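PDB 6F74: alcohol oxidase from Myceliophthora thermophila, which carries a covalently bound FAD and probably works as a flavin-dependent oxidase of the vanillyl-alcohol oxidase (VAO) type. Local coordinates for residues S155-D160 and A209-D214; K56-S61 and S93-R98. All blocks are in the same frame, centred on the assembly; numbering follows the deposited sequence.

Contacts 1 and 2 stand at the two edges of one small mixed sheet, whose strands run in the order 57-59, 128-131, 171-174, 152-155. Contact 2 comes first along the chain and is closed before contact 1 opens; it rests the outer strand 57-59 on the loop that follows helix 88-93. Contact 1 starts where the other outer strand, 152-155, runs into the FAD phosphate loop, and joins that loop to the start of helix 212-221. Their centres lie about 15 Å apart, yet they touch, Gly158 O packing 3.6 Å from Arg98 CD. Through Arg98 the loop 93-98 thus packs against Gly158 of the phosphate-binding loop, whose N-H binds the FAD pyrophosphate.

Contact 1 (S155-D160 and A209-D214); sequences SSTGHD and AYQWRD. With FAD (flavin-adenine dinucleotide), chain I.
This is a buried packing contact inside the FAD-binding domain of the VAO fold: Ser156 and Thr157, in the phosphate-binding loop after strand 152-155, lie against Ala209 and Gln211, which lead from strand 203-208 into helix 212-221. Across it the touching is by van der Waals contact, with Ala209 CB 3.7 Å from Ser156 OG and Thr157 CG2 3.9 Å from Gln211 CG. The Gln211 amide turns elsewhere, its NE2 bonding to Ser233 O, while Asp214 OD2 takes the backbone N-H of Gln211, the N-cap residue, on its anti lone pair.

The hydroxyls of the same two loop residues serve the cofactor. Ser156 OG, anti to its carbonyl carbon (chi1 -69°), donates to adenine N7A at 2.7 Å. Thr157 OG1 sits between its own backbone N and carbonyl carbon (chi1 68°), where it donates to FAD O1P at 2.5 Å and accepts the N-H of His159 in an ST turn. With a valine here, O1P would probably lose this donor and the His159 N-H its acceptor, leaving the turn less firmly fixed. FAD O2A is gripped by three backbone N-H groups: Thr157 N almost in line at 2.8 Å (177°), Gly158 N, and more weakly Ser156 N. Asp160 N holds O1A on the same phosphate. The ring of His159, the residue that closes the turn, is pinned at both nitrogens, NE2 to Ser233 OG and ND1 covalently to the flavin methyl carbon C8M at 1.6 Å.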
ATOM      1  N   SER A 155      -7.124   4.746 -11.336  1.00 18.04           N
ATOM      2  CA  SER A 155      -7.385   4.697  -9.897  1.00 17.98           C
ATOM      3  C   SER A 155      -8.524   3.738  -9.611  1.00 18.24           C
ATOM      4  O   SER A 155      -9.594   3.867 -10.191  1.00 18.43           O
ATOM      5  CB  SER A 155      -7.702   6.085  -9.393  1.00 17.87           C
ATOM      6  OG  SER A 155      -7.898   6.124  -8.000  1.00 17.85           O
ATOM      7  N   SER A 156      -8.273   2.750  -8.750  1.00 18.29           N
ATOM      8  CA  SER A 156      -9.373   1.954  -8.165  1.00 18.57           C
ATOM      9  C   SER A 156      -9.951   2.617  -6.929  1.00 18.54           C
ATOM     10  O   SER A 156     -11.168   2.622  -6.773  1.00 18.80           O
ATOM     11  CB  SER A 156      -8.922   0.547  -7.824  1.00 18.73           C
ATOM     12  OG  SER A 156      -8.664  -0.180  -9.028  1.00 18.93           O
ATOM     13  N   THR A 157      -9.082   3.168  -6.066  1.00 18.27           N
ATOM     14  CA  THR A 157      -9.493   3.764  -4.786  1.00 18.28           C
ATOM     15  C   THR A 157      -8.806   5.084  -4.345  1.00 18.05           C
ATOM     16  O   THR A 157      -9.300   5.750  -3.434  1.00 18.13           O
ATOM     17  CB  THR A 157      -9.258   2.756  -3.617  1.00 18.35           C
ATOM     18  OG1 THR A 157      -7.848   2.568  -3.421  1.00 18.11           O
ATOM     19  CG2 THR A 157      -9.959   1.395  -3.903  1.00 18.68           C
ATOM     20  N   GLY A 158      -7.688   5.459  -4.953  1.00 17.84           N
ATOM     21  CA  GLY A 158      -6.889   6.577  -4.475  1.00 17.70           C
ATOM     22  C   GLY A 158      -6.154   6.359  -3.159  1.00 17.65           C
ATOM     23  O   GLY A 158      -5.713   7.316  -2.523  1.00 17.64           O
ATOM     24  N   HIS A 159      -5.953   5.099  -2.786  1.00 17.67           N
ATOM     25  CA  HIS A 159      -5.203   4.779  -1.574  1.00 17.64           C
ATOM     26  C   HIS A 159      -3.713   5.011  -1.690  1.00 17.52           C
ATOM     27  O   HIS A 159      -3.064   5.059  -0.673  1.00 17.52           O
ATOM     28  CB  HIS A 159      -5.426   3.301  -1.121  1.00 17.76           C
ATOM     29  CG  HIS A 159      -6.419   3.178  -0.013  1.00 17.93           C
ATOM     30  ND1 HIS A 159      -6.121   3.459   1.322  1.00 17.95           N
ATOM     31  CD2 HIS A 159      -7.761   2.994  -0.073  1.00 18.15           C
ATOM     32  CE1 HIS A 159      -7.234   3.271   2.029  1.00 18.17           C
ATOM     33  NE2 HIS A 159      -8.234   3.017   1.211  1.00 18.31           N
ATOM     34  N   ASP A 160      -3.159   5.105  -2.903  1.00 17.47           N
ATOM     35  CA  ASP A 160      -1.722   5.079  -3.055  1.00 17.45           C
ATOM     36  C   ASP A 160      -0.989   6.127  -2.211  1.00 17.46           C
ATOM     37  O   ASP A 160      -1.490   7.251  -2.021  1.00 17.48           O
ATOM     38  CB  ASP A 160      -1.290   5.287  -4.503  1.00 17.45           C
ATOM     39  CG  ASP A 160       0.009   4.615  -4.815  1.00 17.53           C
ATOM     40  OD1 ASP A 160       0.012   3.376  -4.809  1.00 17.61           O
ATOM     41  OD2 ASP A 160       1.017   5.310  -5.047  1.00 17.58           O
ATOM     42  N   ALA A 209     -13.218  -3.864  -9.691  1.00 21.12           N
ATOM     43  CA  ALA A 209     -12.292  -3.145  -8.814  1.00 20.53           C
ATOM     44  C   ALA A 209     -12.889  -3.002  -7.407  1.00 20.56           C
ATOM     45  O   ALA A 209     -13.091  -1.896  -6.885  1.00 20.28           O
ATOM     46  CB  ALA A 209     -11.981  -1.796  -9.381  1.00 20.09           C
ATOM     47  N   TYR A 210     -13.158  -4.158  -6.799  1.00 20.97           N
ATOM     48  CA  TYR A 210     -13.687  -4.210  -5.464  1.00 21.08           C
ATOM     49  C   TYR A 210     -12.607  -3.835  -4.438  1.00 20.58           C
ATOM     50  O   TYR A 210     -11.406  -3.823  -4.738  1.00 20.23           O
ATOM     51  CB  TYR A 210     -14.284  -5.591  -5.197  1.00 21.74           C
ATOM     52  CG  TYR A 210     -15.601  -5.810  -5.886  1.00 22.35           C
ATOM     53  CD1 TYR A 210     -16.797  -5.385  -5.292  1.00 22.65           C
ATOM     54  CD2 TYR A 210     -15.672  -6.436  -7.132  1.00 22.70           C
ATOM     55  CE1 TYR A 210     -18.014  -5.568  -5.903  1.00 23.27           C
ATOM     56  CE2 TYR A 210     -16.895  -6.640  -7.759  1.00 23.32           C
ATOM     57  CZ  TYR A 210     -18.066  -6.195  -7.141  1.00 23.60           C
ATOM     58  OH  TYR A 210     -19.297  -6.396  -7.748  1.00 24.30           O
ATOM     59  N   GLN A 211     -13.070  -3.493  -3.250  1.00 20.59           N
ATOM     60  CA  GLN A 211     -12.205  -3.260  -2.090  1.00 20.25           C
ATOM     61  C   GLN A 211     -12.162  -4.552  -1.288  1.00 20.59           C
ATOM     62  O   GLN A 211     -12.964  -5.466  -1.534  1.00 21.13           O
ATOM     63  CB  GLN A 211     -12.729  -2.097  -1.277  1.00 20.13           C
ATOM     64  CG  GLN A 211     -12.649  -0.783  -2.035  1.00 19.80           C
ATOM     65  CD  GLN A 211     -13.505   0.298  -1.387  1.00 19.89           C
ATOM     66  OE1 GLN A 211     -14.711   0.318  -1.586  1.00 20.29           O
ATOM     67  NE2 GLN A 211     -12.882   1.211  -0.637  1.00 19.57           N
ATOM     68  N   TRP A 212     -11.194  -4.659  -0.378  1.00 20.33           N
ATOM     69  CA  TRP A 212     -11.104  -5.848   0.481  1.00 20.65           C
ATOM     70  C   TRP A 212     -12.367  -6.094   1.310  1.00 21.13           C
ATOM     71  O   TRP A 212     -12.778  -7.264   1.494  1.00 21.66           O
ATOM     72  CB  TRP A 212      -9.859  -5.827   1.368  1.00 20.30           C
ATOM     73  CG  TRP A 212      -8.692  -6.240   0.567  1.00 20.13           C
ATOM     74  CD1 TRP A 212      -7.646  -5.476   0.203  1.00 19.68           C
ATOM     75  CD2 TRP A 212      -8.499  -7.524  -0.035  1.00 20.52           C
ATOM     76  NE1 TRP A 212      -6.787  -6.207  -0.594  1.00 19.75           N
ATOM     77  CE2 TRP A 212      -7.297  -7.466  -0.759  1.00 20.27           C
ATOM     78  CE3 TRP A 212      -9.228  -8.714  -0.032  1.00 21.12           C
ATOM     79  CZ2 TRP A 212      -6.796  -8.552  -1.466  1.00 20.60           C
ATOM     80  CZ3 TRP A 212      -8.723  -9.803  -0.736  1.00 21.46           C
ATOM     81  CH2 TRP A 212      -7.524  -9.711  -1.446  1.00 21.19           C
ATOM     82  N   ARG A 213     -13.008  -5.016   1.749  1.00 21.04           N
ATOM     83  CA  ARG A 213     -14.248  -5.147   2.503  1.00 21.56           C
ATOM     84  C   ARG A 213     -15.244  -6.047   1.753  1.00 22.20           C
ATOM     85  O   ARG A 213     -15.828  -6.938   2.335  1.00 22.76           O
ATOM     86  CB  ARG A 213     -14.873  -3.787   2.759  1.00 21.46           C
ATOM     87  CG  ARG A 213     -15.931  -3.861   3.840  1.00 21.99           C
ATOM     88  CD  ARG A 213     -16.362  -2.426   4.218  1.00 21.88           C
ATOM     89  NE  ARG A 213     -15.367  -1.766   5.095  1.00 21.41           N
ATOM     90  CZ  ARG A 213     -15.175  -2.093   6.370  1.00 21.54           C
ATOM     91  NH1 ARG A 213     -15.947  -3.034   6.956  1.00 22.12           N
ATOM     92  NH2 ARG A 213     -14.245  -1.454   7.094  1.00 21.14           N
ATOM     93  N   ASP A 214     -15.375  -5.834   0.458  1.00 22.15           N
ATOM     94  CA  ASP A 214     -16.379  -6.529  -0.367  1.00 22.80           C
ATOM     95  C   ASP A 214     -16.020  -8.004  -0.507  1.00 23.18           C
ATOM     96  O   ASP A 214     -16.884  -8.876  -0.447  1.00 23.91           O
ATOM     97  CB  ASP A 214     -16.455  -5.873  -1.754  1.00 22.60           C
ATOM     98  CG  ASP A 214     -16.632  -4.356  -1.689  1.00 22.18           C
ATOM     99  OD1 ASP A 214     -17.645  -3.901  -1.148  1.00 22.50           O
ATOM    100  OD2 ASP A 214     -15.752  -3.589  -2.165  1.00 21.59           O
TER
HETATM  101  PA  FAD I 601      -4.958   3.171  -6.088  1.00 15.73           P
HETATM  102  O1A FAD I 601      -4.392   4.510  -5.625  1.00 16.33           O
HETATM  103  O2A FAD I 601      -6.347   3.191  -6.645  1.00 14.61           O
HETATM  104  O5B FAD I 601      -3.948   2.581  -7.148  1.00 13.82           O
HETATM  105  C5B FAD I 601      -2.650   2.242  -6.748  1.00 13.38           C
HETATM  106  C4B FAD I 601      -1.804   1.990  -7.983  1.00 12.87           C
HETATM  107  O4B FAD I 601      -2.357   0.859  -8.635  1.00 12.82           O
HETATM  108  C3B FAD I 601      -1.789   3.085  -9.019  1.00 12.31           C
HETATM  109  O3B FAD I 601      -0.542   2.994  -9.717  1.00 12.69           O
HETATM  110  C2B FAD I 601      -2.874   2.697  -9.993  1.00 12.77           C
HETATM  111  O2B FAD I 601      -2.643   3.088 -11.352  1.00 12.30           O
HETATM  112  C1B FAD I 601      -2.818   1.194  -9.936  1.00 12.89           C
HETATM  113  N9A FAD I 601      -4.085   0.488 -10.156  1.00 13.21           N
HETATM  114  C8A FAD I 601      -5.143   0.465  -9.334  1.00 14.09           C
HETATM  115  N7A FAD I 601      -6.121  -0.316  -9.832  1.00 14.08           N
HETATM  116  C5A FAD I 601      -5.670  -0.805 -10.983  1.00 13.77           C
HETATM  117  C6A FAD I 601      -6.225  -1.710 -11.990  1.00 13.93           C
HETATM  118  N6A FAD I 601      -7.468  -2.196 -11.770  1.00 14.13           N
HETATM  119  N1A FAD I 601      -5.458  -1.986 -13.077  1.00 13.83           N
HETATM  120  C2A FAD I 601      -4.217  -1.454 -13.225  1.00 14.21           C
HETATM  121  N3A FAD I 601      -3.636  -0.627 -12.317  1.00 13.99           N
HETATM  122  C4A FAD I 601      -4.322  -0.286 -11.196  1.00 13.66           C
HETATM  123  N1  FAD I 601      -1.092  -2.273   2.040  1.00 11.40           N
HETATM  124  C2  FAD I 601      -0.807  -3.451   2.639  1.00 11.65           C
HETATM  125  O2  FAD I 601       0.003  -4.234   2.079  1.00 12.31           O
HETATM  126  N3  FAD I 601      -1.381  -3.822   3.801  1.00 11.81           N
HETATM  127  C4  FAD I 601      -2.249  -3.034   4.461  1.00 12.03           C
HETATM  128  O4  FAD I 601      -2.765  -3.372   5.547  1.00 13.38           O
HETATM  129  C4X FAD I 601      -2.601  -1.720   3.883  1.00 11.93           C
HETATM  130  N5  FAD I 601      -3.458  -0.884   4.503  1.00 11.39           N
HETATM  131  C5X FAD I 601      -3.768   0.312   3.944  1.00 10.96           C
HETATM  132  C6  FAD I 601      -4.671   1.156   4.589  1.00  9.80           C
HETATM  133  C7  FAD I 601      -5.036   2.377   4.051  1.00  8.66           C
HETATM  134  C7M FAD I 601      -6.004   3.173   4.892  1.00  8.75           C
HETATM  135  C8  FAD I 601      -4.466   2.801   2.741  1.00  7.38           C
HETATM  136  C8M FAD I 601      -4.849   4.105   2.055  1.00  4.60           C
HETATM  137  C9  FAD I 601      -3.546   1.973   2.105  1.00  9.18           C
HETATM  138  C9A FAD I 601      -3.169   0.729   2.640  1.00 10.70           C
HETATM  139  N10 FAD I 601      -2.258  -0.157   2.002  1.00 12.01           N
HETATM  140  C10 FAD I 601      -1.953  -1.383   2.607  1.00 11.68           C
HETATM  141  C1' FAD I 601      -1.538   0.193   0.755  1.00 13.09           C
HETATM  142  C2' FAD I 601      -2.040  -0.307  -0.559  1.00 14.05           C
HETATM  143  O2' FAD I 601      -1.559  -1.640  -0.715  1.00 13.99           O
HETATM  144  C3' FAD I 601      -1.451   0.551  -1.685  1.00 15.12           C
HETATM  145  O3' FAD I 601      -1.661   1.954  -1.446  1.00 16.26           O
HETATM  146  C4' FAD I 601      -2.018   0.166  -3.045  1.00 15.51           C
HETATM  147  O4' FAD I 601      -1.428   0.986  -4.058  1.00 16.74           O
HETATM  148  C5' FAD I 601      -3.533   0.295  -3.070  1.00 15.36           C
HETATM  149  O5' FAD I 601      -4.041  -0.078  -4.339  1.00 15.25           O
HETATM  150  P   FAD I 601      -5.394   0.647  -4.726  1.00 15.53           P
HETATM  151  O1P FAD I 601      -6.370   0.548  -3.586  1.00 15.56           O
HETATM  152  O2P FAD I 601      -5.770   0.134  -6.076  1.00 17.65           O
HETATM  153  O3P FAD I 601      -4.870   2.176  -4.809  1.00 15.91           O

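Contact 2 (K56-S61 and S93-R98)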
ATOM      1  N   LYS A  56     -21.056  10.514 -16.650  1.00 21.61           N
ATOM      2  CA  LYS A  56     -19.856   9.689 -16.387  1.00 21.15           C
ATOM      3  C   LYS A  56     -18.544  10.471 -16.432  1.00 20.60           C
ATOM      4  O   LYS A  56     -17.616  10.129 -15.724  1.00 20.25           O
ATOM      5  CB  LYS A  56     -19.812   8.490 -17.328  1.00 21.30           C
ATOM      6  CG  LYS A  56     -20.901   7.470 -17.021  1.00 21.86           C
ATOM      7  CD  LYS A  56     -20.930   6.393 -18.088  1.00 22.12           C
ATOM      8  CE  LYS A  56     -22.120   5.440 -17.950  1.00 22.83           C
ATOM      9  NZ  LYS A  56     -21.719   4.250 -17.229  1.00 22.83           N
ATOM     10  N   LEU A  57     -18.461  11.511 -17.253  1.00 20.57           N
ATOM     11  CA  LEU A  57     -17.258  12.343 -17.317  1.00 20.15           C
ATOM     12  C   LEU A  57     -17.361  13.422 -16.245  1.00 20.15           C
ATOM     13  O   LEU A  57     -18.261  14.225 -16.266  1.00 20.49           O
ATOM     14  CB  LEU A  57     -17.099  13.000 -18.693  1.00 20.17           C
ATOM     15  CG  LEU A  57     -15.878  13.920 -18.892  1.00 19.84           C
ATOM     16  CD1 LEU A  57     -14.570  13.161 -18.832  1.00 19.48           C
ATOM     17  CD2 LEU A  57     -16.019  14.754 -20.165  1.00 19.99           C
ATOM     18  N   ILE A  58     -16.413  13.438 -15.322  1.00 19.83           N
ATOM     19  CA  ILE A  58     -16.413  14.415 -14.244  1.00 19.87           C
ATOM     20  C   ILE A  58     -15.221  15.341 -14.435  1.00 19.61           C
ATOM     21  O   ILE A  58     -14.101  14.870 -14.581  1.00 19.28           O
ATOM     22  CB  ILE A  58     -16.332  13.712 -12.898  1.00 19.81           C
ATOM     23  CG1 ILE A  58     -17.590  12.853 -12.678  1.00 20.18           C
ATOM     24  CG2 ILE A  58     -16.165  14.724 -11.753  1.00 19.86           C
ATOM     25  CD1 ILE A  58     -17.442  11.796 -11.580  1.00 20.11           C
ATOM     26  N   LYS A  59     -15.474  16.647 -14.455  1.00 19.83           N
ATOM     27  CA  LYS A  59     -14.417  17.641 -14.380  1.00 19.70           C
ATOM     28  C   LYS A  59     -14.046  17.710 -12.926  1.00 19.66           C
ATOM     29  O   LYS A  59     -14.895  17.986 -12.082  1.00 19.95           O
ATOM     30  CB  LYS A  59     -14.859  19.004 -14.868  1.00 20.04           C
ATOM     31  CG  LYS A  59     -13.722  20.023 -14.795  1.00 19.99           C
ATOM     32  CD  LYS A  59     -14.154  21.391 -15.279  1.00 20.39           C
ATOM     33  CE  LYS A  59     -12.967  22.306 -15.536  1.00 20.39           C
ATOM     34  NZ  LYS A  59     -11.907  22.172 -14.504  1.00 20.20           N
ATOM     35  N   THR A  60     -12.792  17.416 -12.609  1.00 19.34           N
ATOM     36  CA  THR A  60     -12.440  17.254 -11.231  1.00 19.28           C
ATOM     37  C   THR A  60     -12.346  18.614 -10.569  1.00 19.57           C
ATOM     38  O   THR A  60     -12.167  19.658 -11.250  1.00 19.74           O
ATOM     39  CB  THR A  60     -11.139  16.455 -11.051  1.00 18.90           C
ATOM     40  OG1 THR A  60     -10.012  17.171 -11.574  1.00 18.84           O
ATOM     41  CG2 THR A  60     -11.292  15.060 -11.712  1.00 18.71           C
ATOM     42  N   SER A  61     -12.546  18.587  -9.248  1.00 19.70           N
ATOM     43  CA  SER A  61     -12.362  19.791  -8.464  1.00 20.02           C
ATOM     44  C   SER A  61     -11.592  19.460  -7.201  1.00 19.91           C
ATOM     45  O   SER A  61     -11.912  18.465  -6.567  1.00 19.78           O
ATOM     46  CB  SER A  61     -13.694  20.456  -8.096  1.00 20.54           C
ATOM     47  OG  SER A  61     -14.822  20.194  -8.900  1.00 20.67           O
ATOM     48  N   SER A  93     -14.644   8.333  -1.956  1.00 19.60           N
ATOM     49  CA  SER A  93     -15.905   8.695  -2.612  1.00 19.98           C
ATOM     50  C   SER A  93     -15.775   9.724  -3.741  1.00 19.86           C
ATOM     51  O   SER A  93     -16.622   9.788  -4.618  1.00 20.09           O
ATOM     52  CB  SER A  93     -16.888   9.271  -1.575  1.00 20.48           C
ATOM     53  OG  SER A  93     -16.420  10.544  -1.081  1.00 20.43           O
ATOM     54  N   ASP A  94     -14.711  10.537  -3.700  1.00 19.55           N
ATOM     55  CA  ASP A  94     -14.438  11.523  -4.733  1.00 19.45           C
ATOM     56  C   ASP A  94     -13.420  10.937  -5.736  1.00 19.04           C
ATOM     57  O   ASP A  94     -12.497  10.221  -5.337  1.00 18.78           O
ATOM     58  CB  ASP A  94     -13.839  12.758  -4.078  1.00 19.45           C
ATOM     59  CG  ASP A  94     -13.782  13.928  -5.020  1.00 19.50           C
ATOM     60  OD1 ASP A  94     -12.935  13.929  -5.959  1.00 19.19           O
ATOM     61  OD2 ASP A  94     -14.609  14.854  -4.833  1.00 19.89           O
ATOM     62  N   PRO A  95     -13.561  11.246  -7.036  1.00 19.02           N
ATOM     63  CA  PRO A  95     -12.616  10.748  -8.041  1.00 18.71           C
ATOM     64  C   PRO A  95     -11.163  11.117  -7.831  1.00 18.41           C
ATOM     65  O   PRO A  95     -10.297  10.382  -8.284  1.00 18.19           O
ATOM     66  CB  PRO A  95     -13.123  11.371  -9.341  1.00 18.83           C
ATOM     67  CG  PRO A  95     -14.104  12.412  -8.972  1.00 19.16           C
ATOM     68  CD  PRO A  95     -14.681  11.975  -7.681  1.00 19.35           C
ATOM     69  N   ILE A  96     -10.885  12.255  -7.200  1.00 18.46           N
ATOM     70  CA  ILE A  96      -9.515  12.630  -6.846  1.00 18.27           C
ATOM     71  C   ILE A  96      -9.325  12.753  -5.318  1.00 18.34           C
ATOM     72  O   ILE A  96      -8.452  13.479  -4.831  1.00 18.34           O
ATOM     73  CB  ILE A  96      -9.034  13.887  -7.565  1.00 18.32           C
ATOM     74  CG1 ILE A  96      -9.955  15.057  -7.269  1.00 18.65           C
ATOM     75  CG2 ILE A  96      -9.001  13.631  -9.073  1.00 18.23           C
ATOM     76  CD1 ILE A  96      -9.352  16.399  -7.605  1.00 18.78           C
ATOM     77  N   GLY A  97     -10.135  12.013  -4.585  1.00 18.45           N
ATOM     78  CA  GLY A  97      -9.941  11.886  -3.151  1.00 18.51           C
ATOM     79  C   GLY A  97      -8.793  10.935  -2.886  1.00 18.23           C
ATOM     80  O   GLY A  97      -8.722   9.856  -3.508  1.00 18.08           O
ATOM     81  N   ARG A  98      -7.907  11.339  -1.977  1.00 18.21           N
ATOM     82  CA  ARG A  98      -6.703  10.606  -1.682  1.00 18.00           C
ATOM     83  C   ARG A  98      -6.537  10.360  -0.185  1.00 18.09           C
ATOM     84  O   ARG A  98      -6.528  11.294   0.614  1.00 18.30           O
ATOM     85  CB  ARG A  98      -5.506  11.402  -2.192  1.00 17.94           C
ATOM     86  CG  ARG A  98      -5.490  11.530  -3.719  1.00 17.85           C
ATOM     87  CD  ARG A  98      -5.016  10.270  -4.379  1.00 17.66           C
ATOM     88  NE  ARG A  98      -5.080  10.360  -5.830  1.00 17.62           N
ATOM     89  CZ  ARG A  98      -6.174  10.184  -6.578  1.00 17.67           C
ATOM     90  NH1 ARG A  98      -7.355   9.939  -6.023  1.00 17.78           N
ATOM     91  NH2 ARG A  98      -6.106  10.333  -7.907  1.00 17.65           N
TER
HETATM   92  O   HOH W   1     -14.255  17.444  -4.874  1.00  6.50           O
HETATM   93  O   HOH W   2     -13.313  15.975  -8.370  1.00 15.85           O
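Asp94 OD1 is gripped from two directions: the backbone N-H of Ile96 reaches its anti lone pair at 2.9 Å, a nearly straight bond (163°) that makes an Asx turn, and water 2 donates to it at 3.2 Å. That water in turn accepts the N-H of Ser61 at 2.9 Å, so the carboxylate is tied to the other segment through it. A second bridge runs beside the first. Water 1 donates to Asp94 OD2 at 2.6 Å and to Ser61 O at 3.1 Å, so the N-H and the carbonyl of Ser61 are both linked, each through its own water, to the one carboxylate of Asp94. No direct hydrogen bond links the segments; the polar side of the contact is made by water. The Asx turn lies within a type I beta turn from Asp94 to Gly97, closed by Gly97 N to Asp94 O, which presents Pro95 and Ile96 to strand 57-59 and the residues just after it.

Ile96 is the chief apolar piece. With CG1 set between the backbone N and the carbonyl carbon (chi1 58°), its CD1 packs 3.4 Å from Ser61 O, while CG2 meets Thr60 CG2 at 3.8 Å, the two side chains crossing at a slant. Thr60 gives its methyl to this packing and turns OG1 to Pro126 O. Within strand 57-59 itself, Ile58 CG2 meets the ring of Pro95 at CG, 4.2 Å away, and the two side chains cross at about a right angle.

Strand 57-59 pairs with strand 128-131, Ile58 bonding through its backbone to Ala129; Pro95 packs on Ala129 as well and on Glu172 and Trp174, so the loop after helix 88-93 reaches across three neighbouring strands of the sheet: 57-59, 128-131 and 171-174.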